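Local coordinates for putative membrane anchored protein (Corynebacterium diphtheriae, PDB 3LSO), which is of unknown function but is probably held in the bacterial membrane by a transmembrane helix and presents an elongated, all-beta, multidomain region, at residues Y41-K46 with N78-G83; I197-S202 with V209-T214; Q228-H233 with T263-D268; S298-I303 with I446-F451; G341-E346 with M428-V433. One frame throughout, in Å; residues are numbered along the deposited sequence.

Contact 1. Residues Y41-K46 with N78-G83; sequences YKFNQK and NDNLSG
F43 and N80 make the close part of this contact. The CB of N80 stands over the centre of the F43 ring, 3.6 Å from the centroid and only 3° off the ring normal, in a CH-pi contact. The N80 amide continues over the same ring, its plane 8° from that of the phenyl, and its CG is 3.5 Å from F43 CG. F43 points its ring at the loop because its CG sits between the backbone N and the carbonyl carbon (chi1 70°). Asparagine suits the place: its flat amide can stack on an aromatic ring. N78 approaches F43 obliquely through ND2, and L81 adds CD2, 4.3 Å from F43 CZ. The short 3-10 segment 79-81, with N78 just before it, brings these three side chains to one ring. The flanks are looser. Y41 meets N80 with its plane nearly perpendicular to the amide, OH lying 3.0 Å from OD1, and Q45 merely skirts N78. At the surface of the DIP2116-like N-terminal domain (E-set clan), the contact lays the loop between strands 64-77 and 87-97 on the start of strand 41-54, bonded through F43 and Q45 to V34 and C32 of strand 25-36.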
# COMPACT_ATOMS: atom_id res chain seq x y z
N TYR B 41 -1.55 -19.42 60.23
CA TYR B 41 -2.91 -19.74 59.80
C TYR B 41 -2.88 -19.92 58.27
O TYR B 41 -2.89 -18.96 57.52
CB TYR B 41 -3.88 -18.62 60.23
CG TYR B 41 -5.35 -18.99 60.24
CD1 TYR B 41 -5.94 -19.54 61.38
CD2 TYR B 41 -6.15 -18.79 59.11
CE1 TYR B 41 -7.30 -19.88 61.39
CE2 TYR B 41 -7.51 -19.13 59.10
CZ TYR B 41 -8.08 -19.67 60.25
OH TYR B 41 -9.42 -20.02 60.27
N LYS B 42 -2.78 -21.17 57.83
CA LYS B 42 -2.68 -21.46 56.40
C LYS B 42 -3.92 -22.23 55.98
O LYS B 42 -4.26 -23.24 56.58
CB LYS B 42 -1.40 -22.26 56.11
CG LYS B 42 -0.12 -21.46 56.37
CD LYS B 42 1.18 -22.18 55.99
CE LYS B 42 2.31 -21.15 55.91
NZ LYS B 42 3.70 -21.68 56.05
N PHE B 43 -4.63 -21.71 54.99
CA PHE B 43 -5.63 -22.50 54.30
C PHE B 43 -5.53 -22.26 52.78
O PHE B 43 -4.65 -21.52 52.32
CB PHE B 43 -7.05 -22.32 54.89
CG PHE B 43 -7.65 -20.97 54.64
CD1 PHE B 43 -8.53 -20.78 53.57
CD2 PHE B 43 -7.35 -19.89 55.46
CE1 PHE B 43 -9.08 -19.52 53.31
CE2 PHE B 43 -7.91 -18.62 55.21
CZ PHE B 43 -8.78 -18.45 54.13
N ASN B 44 -6.43 -22.85 52.01
CA ASN B 44 -6.09 -23.29 50.67
C ASN B 44 -7.36 -23.60 49.88
O ASN B 44 -8.16 -24.44 50.29
CB ASN B 44 -5.26 -24.57 50.88
CG ASN B 44 -4.79 -25.17 49.62
OD1 ASN B 44 -4.04 -24.54 48.88
ND2 ASN B 44 -5.21 -26.39 49.36
N GLN B 45 -7.57 -22.93 48.75
CA GLN B 45 -8.82 -23.13 48.00
C GLN B 45 -8.73 -23.03 46.48
O GLN B 45 -8.32 -22.01 45.94
CB GLN B 45 -9.90 -22.17 48.50
CG GLN B 45 -11.32 -22.71 48.29
CD GLN B 45 -12.38 -21.61 48.33
OE1 GLN B 45 -12.06 -20.42 48.31
NE2 GLN B 45 -13.65 -22.02 48.35
N LYS B 46 -9.15 -24.10 45.81
CA LYS B 46 -9.26 -24.12 44.36
C LYS B 46 -10.45 -23.29 43.92
O LYS B 46 -11.50 -23.32 44.55
CB LYS B 46 -9.40 -25.56 43.83
CG LYS B 46 -8.08 -26.25 43.51
CD LYS B 46 -8.27 -27.54 42.71
CE LYS B 46 -8.81 -28.67 43.57
NZ LYS B 46 -8.06 -28.74 44.86
N ASN B 78 -16.37 -19.96 52.16
CA ASN B 78 -15.37 -20.72 52.90
C ASN B 78 -15.56 -20.56 54.40
O ASN B 78 -15.69 -19.45 54.90
CB ASN B 78 -13.97 -20.28 52.47
CG ASN B 78 -12.89 -21.26 52.87
OD1 ASN B 78 -13.05 -22.46 52.79
ND2 ASN B 78 -11.76 -20.75 53.27
N ASP B 79 -15.60 -21.68 55.12
CA ASP B 79 -15.77 -21.68 56.57
C ASP B 79 -14.63 -20.97 57.29
O ASP B 79 -14.79 -20.50 58.42
CB ASP B 79 -15.90 -23.12 57.09
CG ASP B 79 -17.34 -23.55 57.32
OD1 ASP B 79 -18.27 -22.85 56.88
OD2 ASP B 79 -17.55 -24.60 57.96
N ASN B 80 -13.48 -20.89 56.64
CA ASN B 80 -12.32 -20.19 57.17
C ASN B 80 -12.50 -18.68 57.29
O ASN B 80 -11.60 -17.98 57.75
CB ASN B 80 -11.10 -20.48 56.31
CG ASN B 80 -10.38 -21.71 56.76
OD1 ASN B 80 -9.77 -21.72 57.82
ND2 ASN B 80 -10.45 -22.77 55.96
N LEU B 81 -13.67 -18.19 56.87
CA LEU B 81 -14.01 -16.77 56.93
C LEU B 81 -15.13 -16.45 57.95
O LEU B 81 -15.49 -15.29 58.16
CB LEU B 81 -14.41 -16.25 55.53
CG LEU B 81 -13.57 -16.70 54.33
CD1 LEU B 81 -14.39 -16.60 53.03
CD2 LEU B 81 -12.24 -15.95 54.20
N SER B 82 -15.69 -17.49 58.57
CA SER B 82 -16.71 -17.32 59.61
C SER B 82 -16.19 -16.40 60.71
O SER B 82 -15.03 -16.52 61.15
CB SER B 82 -17.14 -18.68 60.19
N GLY B 83 -17.03 -15.45 61.11
CA GLY B 83 -16.77 -14.62 62.29
C GLY B 83 -16.18 -13.24 62.09
O GLY B 83 -16.13 -12.46 63.04

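Contact 2. Residues I197-S202 with V209-T214; sequences ITAPES and VQITAT
T198 and T212 exchange two backbone hydrogen bonds, T198 N to T212 O at 2.6 Å and T212 N to T198 O at 2.9 Å, as an antiparallel hydrogen-bonded pair. Their side chains stand on the same face of the sheet with CB atoms 4.1 Å apart, and T212 OG1 goes on to bond S249 OG on strand 247-253. A beta-branched residue suits the exposed strand position of T198, and at T212 threonine adds a hydroxyl that can bond the next strand. Apolar packing lies beyond. I197 and I211 each hold CG2 anti to the backbone N, and these methyls meet at 4.1 Å. The CD1 of I211 bends back to A199 CB at 3.6 Å, where a small residue leaves it room. P200, which has no N-H to offer, follows where the pairing has stopped, and sets CD 3.8 Å from V209 CG1. The isoleucines also face I282 or A264 of the opposing sheet. Threonines on one face and aliphatic groups on the other make both strands amphipathic: the edge strand 196-198 is tied to 208-214 by backbone bonds, and the isoleucine face packs into what looks like an immunoglobulin-like sandwich.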
# COMPACT_ATOMS: atom_id res chain seq x y z
N ILE B 197 5.12 7.95 -1.55
CA ILE B 197 5.60 8.80 -2.63
C ILE B 197 4.45 9.22 -3.55
O ILE B 197 3.54 8.44 -3.82
CB ILE B 197 6.68 8.09 -3.45
CG1 ILE B 197 7.91 7.86 -2.59
CG2 ILE B 197 7.04 8.90 -4.68
CD1 ILE B 197 9.15 7.51 -3.38
N THR B 198 4.50 10.45 -4.02
CA THR B 198 3.50 10.93 -4.96
C THR B 198 4.18 11.31 -6.25
O THR B 198 5.07 12.17 -6.28
CB THR B 198 2.67 12.09 -4.39
OG1 THR B 198 1.99 11.62 -3.22
CG2 THR B 198 1.64 12.58 -5.41
N ALA B 199 3.77 10.65 -7.31
CA ALA B 199 4.37 10.83 -8.61
C ALA B 199 3.29 10.66 -9.65
O ALA B 199 2.33 9.94 -9.41
CB ALA B 199 5.44 9.80 -8.81
N PRO B 200 3.42 11.33 -10.80
CA PRO B 200 2.38 11.18 -11.80
C PRO B 200 2.27 9.72 -12.21
O PRO B 200 3.18 8.94 -11.94
CB PRO B 200 2.89 12.02 -12.98
CG PRO B 200 3.82 12.99 -12.37
CD PRO B 200 4.49 12.23 -11.27
N GLU B 201 1.16 9.37 -12.84
CA GLU B 201 0.93 8.00 -13.32
C GLU B 201 1.93 7.63 -14.45
O GLU B 201 2.33 6.47 -14.59
CB GLU B 201 -0.54 7.86 -13.74
CG GLU B 201 -1.15 6.47 -13.52
CD GLU B 201 -1.79 5.89 -14.81
OE1 GLU B 201 -3.04 5.86 -14.90
OE2 GLU B 201 -1.04 5.47 -15.75
N SER B 202 2.33 8.64 -15.23
CA SER B 202 3.30 8.54 -16.34
C SER B 202 3.90 9.91 -16.60
O SER B 202 3.32 10.93 -16.23
CB SER B 202 2.62 8.11 -17.64
OG SER B 202 1.68 7.09 -17.40
N VAL B 209 8.92 17.08 -13.69
CA VAL B 209 8.11 16.06 -13.04
C VAL B 209 8.19 16.24 -11.54
O VAL B 209 9.25 16.05 -10.94
CB VAL B 209 8.59 14.64 -13.40
CG1 VAL B 209 7.78 13.59 -12.63
CG2 VAL B 209 8.50 14.43 -14.91
N GLN B 210 7.06 16.61 -10.94
CA GLN B 210 7.00 16.84 -9.51
C GLN B 210 6.93 15.51 -8.76
O GLN B 210 6.16 14.63 -9.11
CB GLN B 210 5.82 17.75 -9.14
CG GLN B 210 5.90 18.27 -7.70
CD GLN B 210 5.11 19.55 -7.47
OE1 GLN B 210 5.02 20.42 -8.33
NE2 GLN B 210 4.53 19.67 -6.28
N ILE B 211 7.76 15.37 -7.74
CA ILE B 211 7.77 14.19 -6.90
C ILE B 211 7.65 14.64 -5.46
O ILE B 211 8.33 15.57 -5.04
CB ILE B 211 9.09 13.40 -7.04
CG1 ILE B 211 9.32 12.93 -8.47
CG2 ILE B 211 9.08 12.19 -6.14
CD1 ILE B 211 8.21 12.14 -9.02
N THR B 212 6.80 13.96 -4.70
CA THR B 212 6.50 14.35 -3.33
C THR B 212 6.50 13.16 -2.36
O THR B 212 5.83 12.15 -2.59
CB THR B 212 5.16 15.10 -3.30
OG1 THR B 212 5.37 16.42 -3.82
CG2 THR B 212 4.58 15.20 -1.90
N ALA B 213 7.29 13.28 -1.29
CA ALA B 213 7.32 12.26 -0.23
C ALA B 213 6.54 12.75 0.99
O ALA B 213 6.88 13.78 1.56
CB ALA B 213 8.77 11.94 0.15
N THR B 214 5.49 12.03 1.39
CA THR B 214 4.80 12.36 2.63
C THR B 214 5.49 11.65 3.79
O THR B 214 5.77 10.45 3.72
CB THR B 214 3.30 11.99 2.56

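Contact 3. Residues Q228-H233 with T263-D268; sequences QFFVNH and TARFID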
# COMPACT_ATOMS: atom_id res chain seq x y z
N GLN B 228 16.09 12.42 1.08
CA GLN B 228 16.93 12.19 -0.08
C GLN B 228 16.17 11.37 -1.11
O GLN B 228 15.71 10.26 -0.82
CB GLN B 228 18.20 11.45 0.28
CG GLN B 228 19.10 11.22 -0.93
CD GLN B 228 19.60 12.53 -1.53
OE1 GLN B 228 19.07 13.01 -2.54
NE2 GLN B 228 20.61 13.12 -0.90
N PHE B 229 16.04 11.92 -2.31
CA PHE B 229 15.38 11.19 -3.38
C PHE B 229 16.41 10.44 -4.19
O PHE B 229 17.59 10.79 -4.20
CB PHE B 229 14.59 12.14 -4.27
CG PHE B 229 13.36 12.70 -3.61
CD1 PHE B 229 13.39 13.91 -2.96
CD2 PHE B 229 12.17 11.98 -3.62
CE1 PHE B 229 12.26 14.41 -2.36
CE2 PHE B 229 11.06 12.48 -3.03
CZ PHE B 229 11.10 13.70 -2.39
N PHE B 230 15.96 9.38 -4.86
CA PHE B 230 16.82 8.63 -5.74
C PHE B 230 16.06 8.32 -7.01
O PHE B 230 14.85 8.05 -6.98
CB PHE B 230 17.22 7.32 -5.11
CG PHE B 230 18.09 7.46 -3.91
CD1 PHE B 230 19.46 7.27 -4.01
CD2 PHE B 230 17.54 7.72 -2.66
CE1 PHE B 230 20.28 7.36 -2.88
CE2 PHE B 230 18.37 7.83 -1.53
CZ PHE B 230 19.73 7.65 -1.65
N VAL B 231 16.78 8.37 -8.12
CA VAL B 231 16.24 7.92 -9.38
C VAL B 231 17.12 6.76 -9.76
O VAL B 231 18.35 6.87 -9.69
CB VAL B 231 16.29 9.02 -10.47
CG1 VAL B 231 15.80 8.46 -11.77
CG2 VAL B 231 15.41 10.18 -10.09
N ASN B 232 16.50 5.65 -10.11
CA ASN B 232 17.23 4.44 -10.43
C ASN B 232 18.41 4.19 -9.51
O ASN B 232 19.53 3.94 -9.96
CB ASN B 232 17.61 4.41 -11.90
CG ASN B 232 16.46 3.94 -12.80
OD1 ASN B 232 15.30 3.80 -12.38
ND2 ASN B 232 16.78 3.67 -14.04
N HIS B 233 18.11 4.29 -8.22
CA HIS B 233 19.04 4.03 -7.10
C HIS B 233 20.29 4.92 -6.99
O HIS B 233 21.30 4.54 -6.37
CB HIS B 233 19.38 2.54 -6.99
CG HIS B 233 18.23 1.68 -6.56
ND1 HIS B 233 18.29 0.31 -6.50
CD2 HIS B 233 16.97 2.01 -6.17
CE1 HIS B 233 17.13 -0.18 -6.09
NE2 HIS B 233 16.31 0.84 -5.89
N THR B 263 12.98 6.49 -5.31
CA THR B 263 13.13 6.10 -3.92
C THR B 263 13.22 7.35 -3.08
O THR B 263 13.89 8.33 -3.48
CB THR B 263 14.35 5.19 -3.73
OG1 THR B 263 14.24 4.07 -4.63
CG2 THR B 263 14.41 4.67 -2.31
N ALA B 264 12.52 7.34 -1.95
CA ALA B 264 12.56 8.44 -0.98
C ALA B 264 13.10 7.87 0.32
O ALA B 264 12.68 6.78 0.75
CB ALA B 264 11.18 9.02 -0.76
N ARG B 265 14.02 8.62 0.93
CA ARG B 265 14.72 8.17 2.12
C ARG B 265 14.76 9.30 3.13
O ARG B 265 15.19 10.41 2.81
CB ARG B 265 16.14 7.73 1.77
CG ARG B 265 17.04 7.61 2.98
CD ARG B 265 18.31 6.85 2.69
NE ARG B 265 18.04 5.43 2.49
CZ ARG B 265 18.94 4.55 2.06
NH1 ARG B 265 20.18 4.94 1.79
NH2 ARG B 265 18.59 3.28 1.89
N PHE B 266 14.31 9.02 4.35
CA PHE B 266 14.32 10.00 5.43
C PHE B 266 15.70 10.12 6.09
O PHE B 266 16.31 9.12 6.47
CB PHE B 266 13.23 9.70 6.47
CG PHE B 266 13.02 10.79 7.48
CD1 PHE B 266 12.45 12.01 7.12
CD2 PHE B 266 13.39 10.60 8.82
CE1 PHE B 266 12.26 13.03 8.06
CE2 PHE B 266 13.19 11.61 9.78
CZ PHE B 266 12.62 12.83 9.40
N ILE B 267 16.18 11.36 6.18
CA ILE B 267 17.41 11.72 6.91
C ILE B 267 17.02 12.41 8.21
O ILE B 267 16.17 13.30 8.22
CB ILE B 267 18.35 12.65 6.08
CG1 ILE B 267 18.86 11.95 4.81
CG2 ILE B 267 19.53 13.15 6.93
CD1 ILE B 267 19.81 10.74 5.05
N ASP B 268 17.66 12.00 9.29
CA ASP B 268 17.37 12.50 10.63
C ASP B 268 18.06 13.83 10.93
O ASP B 268 19.08 14.16 10.31
CB ASP B 268 17.86 11.47 11.64
CG ASP B 268 16.86 11.20 12.71
OD1 ASP B 268 15.74 11.74 12.60
OD2 ASP B 268 17.19 10.43 13.64
O HOH W 1 15.73 5.02 -6.98
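T263 OG1 is gripped by two partners: water 1, which donates to it at 2.9 Å, and the carboxylate of E279. Accepting from the water leaves the hydroxyl to donate to E279. The same water accepts from H233 N at 2.8 Å, so it ties the turn after strand 226-231 to the neighbouring strand. H233 brings the edge of its imidazole alongside, CD2 lying 3.8 Å from T263 OG1, and its NE2 also bonds E279. Four backbone hydrogen bonds join the strands: F230 and T263 bond each other in both directions, as do Q228 and R265, with Q228 N to R265 O at 2.8 Å. F229 and A264, the non-hydrogen-bonded pair between them, take the inner face, where F229 CE2 lies 4.1 Å from A264 CB and the phenyl packs on I211 and A213 of the opposing sheet; alanine leaves the large ring its space. F230 and R265 share the other face, R265 CB lying 4.0 Å from F230 CE2, at the ring edge. With CG anti to its N (chi1 165°) and a bend at chi3, R265 carries its guanidinium to a salt bridge with D277. H233 ND1 to P459 O and R265 NH1 to P462 O hold the segment near the C-terminus over this face. Since a carbonyl and a carboxylate each take an N-H from H233, its imidazole is probably doubly protonated, which the acid E279 would favour.

Contact 4. Residues S298-I303 with I446-F451; sequences SYTGLI and IPETAF
I303, with CG1 swung opposite its backbone N (chi1 175°), sends CD1 across to F451, 3.9 Å from CD2, and the two side chains cross at about a right angle. In T449 (chi1 73°) it is OG1 that lies between N and the carbonyl carbon, and the hydroxyl folds back to donate to I446 O at 2.9 Å. Since T449 N also reaches I446 O, at 2.9 Å, that carbonyl takes two bonds and closes the type I turn I446 to T449. The remaining branch, CG2, is left facing strand 298-303, 4.0 Å from G301 CA. Beside it, the CG2 of I446 lies 3.7 Å from G301 N, so the absence of a side chain at G301 lets the turn come close to the strand. E448 covers the other flank with its aliphatic part, CB being 3.6 Å from G301 O. At the far end the CB of Y299 touches I446. No hydrogen bond passes between the two segments. Their cohesion is apolar: the turn's polar groups find partners elsewhere, T449 OG1 at I446 O and F429 N and the carbonyl of A450 at T308 OG1, so aliphatic carbons pack against the backbone of strand 298-303.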
# COMPACT_ATOMS: atom_id res chain seq x y z
N SER B 298 -12.92 6.80 -28.58
CA SER B 298 -11.84 6.34 -27.75
C SER B 298 -11.20 5.12 -28.41
O SER B 298 -11.78 4.58 -29.36
CB SER B 298 -12.31 6.12 -26.30
OG SER B 298 -12.93 4.87 -26.13
N TYR B 299 -10.00 4.74 -27.95
CA TYR B 299 -9.17 3.77 -28.62
C TYR B 299 -8.67 2.65 -27.70
O TYR B 299 -8.51 2.82 -26.49
CB TYR B 299 -7.95 4.48 -29.23
CG TYR B 299 -8.32 5.61 -30.14
CD1 TYR B 299 -8.84 6.77 -29.62
CD2 TYR B 299 -8.15 5.51 -31.52
CE1 TYR B 299 -9.22 7.81 -30.43
CE2 TYR B 299 -8.53 6.55 -32.37
CZ TYR B 299 -9.06 7.70 -31.81
OH TYR B 299 -9.45 8.77 -32.59
N THR B 300 -8.37 1.51 -28.30
CA THR B 300 -7.69 0.40 -27.62
C THR B 300 -6.72 -0.27 -28.64
O THR B 300 -6.57 0.21 -29.79
CB THR B 300 -8.69 -0.61 -26.99
OG1 THR B 300 -7.97 -1.67 -26.37
CG2 THR B 300 -9.57 -1.23 -28.02
N GLY B 301 -6.06 -1.35 -28.23
CA GLY B 301 -5.10 -1.99 -29.09
C GLY B 301 -4.62 -3.30 -28.52
O GLY B 301 -5.12 -3.76 -27.49
N LEU B 302 -3.66 -3.91 -29.21
CA LEU B 302 -3.10 -5.18 -28.84
C LEU B 302 -1.69 -5.17 -29.36
O LEU B 302 -1.45 -4.66 -30.46
CB LEU B 302 -3.83 -6.33 -29.53
CG LEU B 302 -5.27 -6.71 -29.18
CD1 LEU B 302 -5.98 -7.44 -30.33
CD2 LEU B 302 -5.27 -7.56 -27.92
N ILE B 303 -0.76 -5.70 -28.56
CA ILE B 303 0.57 -6.02 -29.05
C ILE B 303 0.83 -7.48 -28.75
O ILE B 303 0.61 -7.93 -27.63
CB ILE B 303 1.66 -5.13 -28.47
CG1 ILE B 303 3.03 -5.61 -28.93
CG2 ILE B 303 1.61 -5.15 -26.96
CD1 ILE B 303 4.08 -4.51 -28.97
N ILE B 446 -1.42 4.63 -28.22
CA ILE B 446 -2.29 3.61 -27.66
C ILE B 446 -1.50 2.87 -26.61
O ILE B 446 -0.63 2.06 -26.94
CB ILE B 446 -2.91 2.69 -28.75
CG1 ILE B 446 -3.94 3.49 -29.57
CG2 ILE B 446 -3.67 1.53 -28.14
CD1 ILE B 446 -4.38 2.78 -30.76
N PRO B 447 -1.75 3.16 -25.33
CA PRO B 447 -0.97 2.55 -24.25
C PRO B 447 -1.16 1.05 -24.23
O PRO B 447 -0.42 0.38 -23.55
CB PRO B 447 -1.57 3.14 -22.97
CG PRO B 447 -2.32 4.36 -23.39
CD PRO B 447 -2.75 4.13 -24.82
N GLU B 448 -2.15 0.52 -24.94
CA GLU B 448 -2.37 -0.93 -24.91
C GLU B 448 -1.42 -1.63 -25.88
O GLU B 448 -1.41 -2.87 -25.96
CB GLU B 448 -3.82 -1.31 -25.21
CG GLU B 448 -4.79 -0.95 -24.11
CD GLU B 448 -5.09 0.55 -24.01
OE1 GLU B 448 -4.50 1.37 -24.76
OE2 GLU B 448 -5.91 0.92 -23.15
N THR B 449 -0.61 -0.85 -26.61
CA THR B 449 0.38 -1.42 -27.50
C THR B 449 1.80 -1.22 -26.95
O THR B 449 2.78 -1.53 -27.61
CB THR B 449 0.24 -0.84 -28.94
OG1 THR B 449 0.70 0.52 -28.99
CG2 THR B 449 -1.22 -0.93 -29.41
N ALA B 450 1.91 -0.70 -25.73
CA ALA B 450 3.22 -0.29 -25.20
C ALA B 450 4.19 -1.47 -25.04
O ALA B 450 3.77 -2.53 -24.59
CB ALA B 450 3.05 0.41 -23.87
N PHE B 451 5.46 -1.26 -25.37
CA PHE B 451 6.47 -2.26 -25.09
C PHE B 451 7.71 -1.61 -24.51
O PHE B 451 7.95 -0.43 -24.74
CB PHE B 451 6.80 -3.08 -26.34
CG PHE B 451 7.47 -2.30 -27.45
CD1 PHE B 451 8.85 -2.17 -27.50
CD2 PHE B 451 6.72 -1.75 -28.48
CE1 PHE B 451 9.46 -1.49 -28.50
CE2 PHE B 451 7.34 -1.07 -29.49
CZ PHE B 451 8.71 -0.94 -29.50

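Contact 5. Residues G341-E346 with M428-V433; sequences GINAPE and MFQMGV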
# COMPACT_ATOMS: atom_id res chain seq x y z
N GLY B 341 -4.91 3.99 -39.61
CA GLY B 341 -3.71 3.18 -39.82
C GLY B 341 -2.87 3.19 -38.57
O GLY B 341 -3.05 4.10 -37.73
N ILE B 342 -1.99 2.20 -38.43
CA ILE B 342 -1.01 2.18 -37.33
C ILE B 342 0.26 2.95 -37.70
O ILE B 342 0.84 2.73 -38.77
CB ILE B 342 -0.62 0.75 -36.96
CG1 ILE B 342 -1.81 0.01 -36.37
CG2 ILE B 342 0.57 0.74 -35.97
CD1 ILE B 342 -1.86 -1.44 -36.82
N ASN B 343 0.70 3.83 -36.79
CA ASN B 343 1.95 4.60 -36.93
C ASN B 343 2.93 4.16 -35.85
O ASN B 343 2.67 4.32 -34.65
CB ASN B 343 1.67 6.10 -36.78
CG ASN B 343 2.92 6.98 -37.04
OD1 ASN B 343 3.44 7.01 -38.14
ND2 ASN B 343 3.35 7.71 -36.03
N ALA B 344 4.06 3.61 -36.27
CA ALA B 344 4.93 2.92 -35.33
C ALA B 344 5.97 3.87 -34.77
O ALA B 344 6.25 4.89 -35.39
CB ALA B 344 5.60 1.76 -36.06
N PRO B 345 6.56 3.55 -33.62
CA PRO B 345 7.70 4.33 -33.20
C PRO B 345 8.63 4.53 -34.36
O PRO B 345 8.75 3.68 -35.25
CB PRO B 345 8.39 3.42 -32.20
CG PRO B 345 7.30 2.68 -31.59
CD PRO B 345 6.31 2.44 -32.69
N GLU B 346 9.30 5.67 -34.35
CA GLU B 346 10.33 5.97 -35.33
C GLU B 346 11.37 4.83 -35.35
O GLU B 346 11.79 4.35 -34.31
CB GLU B 346 10.96 7.31 -34.92
CG GLU B 346 11.54 8.16 -36.04
CD GLU B 346 12.51 9.25 -35.51
OE1 GLU B 346 12.14 10.02 -34.57
OE2 GLU B 346 13.65 9.34 -36.05
N MSE B 428 5.21 3.00 -27.70
CA MSE B 428 3.83 2.61 -28.01
C MSE B 428 3.63 2.74 -29.48
O MSE B 428 4.32 3.52 -30.14
CB MSE B 428 2.83 3.57 -27.39
CG MSE B 428 2.45 3.32 -25.95
SE MSE B 428 1.57 4.92 -25.32
CE MSE B 428 3.11 6.09 -25.31
N PHE B 429 2.64 2.04 -30.01
CA PHE B 429 2.18 2.35 -31.35
C PHE B 429 1.09 3.42 -31.32
O PHE B 429 0.43 3.64 -30.30
CB PHE B 429 1.73 1.08 -32.03
CG PHE B 429 2.85 0.14 -32.29
CD1 PHE B 429 3.48 0.11 -33.51
CD2 PHE B 429 3.32 -0.70 -31.28
CE1 PHE B 429 4.53 -0.75 -33.75
CE2 PHE B 429 4.38 -1.58 -31.52
CZ PHE B 429 4.98 -1.59 -32.75
N GLN B 430 0.90 4.11 -32.44
CA GLN B 430 -0.16 5.09 -32.54
C GLN B 430 -1.15 4.69 -33.59
O GLN B 430 -0.80 3.94 -34.52
CB GLN B 430 0.43 6.45 -32.92
CG GLN B 430 1.40 7.02 -31.88
CD GLN B 430 1.99 8.34 -32.30
OE1 GLN B 430 2.35 8.55 -33.46
NE2 GLN B 430 2.10 9.26 -31.35
N MSE B 431 -2.37 5.21 -33.50
CA MSE B 431 -3.31 5.16 -34.64
C MSE B 431 -3.38 6.53 -35.27
O MSE B 431 -3.52 7.55 -34.56
CB MSE B 431 -4.71 4.75 -34.20
CG MSE B 431 -5.58 4.16 -35.33
SE MSE B 431 -7.33 3.67 -34.63
CE MSE B 431 -7.81 2.35 -35.93
N GLY B 432 -3.25 6.56 -36.59
CA GLY B 432 -3.54 7.75 -37.39
C GLY B 432 -5.04 7.73 -37.70
O GLY B 432 -5.58 6.67 -38.02
N VAL B 433 -5.73 8.87 -37.56
CA VAL B 433 -7.14 8.91 -37.91
C VAL B 433 -7.47 10.16 -38.68
O VAL B 433 -6.92 11.23 -38.42
CB VAL B 433 -8.05 8.84 -36.69
CG1 VAL B 433 -7.81 7.59 -35.97
CG2 VAL B 433 -7.74 9.98 -35.75
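N343 and Q430 lie side by side and point the same way, N343 ND2 giving a hydrogen bond to Q430 OE1 at 2.9 Å with an N-H...O angle of 149°. The acceptor lies near the amide plane of N343 and the donor in the carbonyl plane of Q430. The same residues pair through their backbones in both directions, N343 N reaching Q430 O at 2.7 Å. Next to them the glycines G341 and G432 also bond in both directions, and as neither puts a side chain on the N343 and Q430 face, the strands carry backbone alone there. F429 receives the end of the partner segment: P345 puts CD over one face of the ring, displaced toward the rim and 4.0 Å from its centroid, in a CH-pi contact, while A344 CB sits 3.6 Å from CE1. Proline suits this point, where the strand pairing has stopped. Farther out, F416, V322 and V324 of the opposite sheet complete the pocket of F429. The chemistry divides by face: on one, the amide pair uses one donor and one acceptor on each other and sends the remaining atoms to N390 and, weakly, S445; on the other, aromatic and aliphatic groups seal the sandwich interior.

In the fold
Contact 1 is the surface contact of the five, in the N-terminal domain, with its nearest atoms at least about 52 Å from all the others; it rests on an aromatic ring met by amides. Contacts 2 and 3 each pair strands within one of the two facing sheets of the middle sandwich, and touch through I197, I211 and A213 against F229 and A264; contact 2 lies at an edge, contact 3 deeper, with matched charge. Contacts 4 and 5 share neighbouring strands 440-453 and 425-435, bonded where F429 meets I446 and T449. Contact 5 joins strands within one sheet through hydrogen bonds, whereas contact 4 packs between sheets and has none across it.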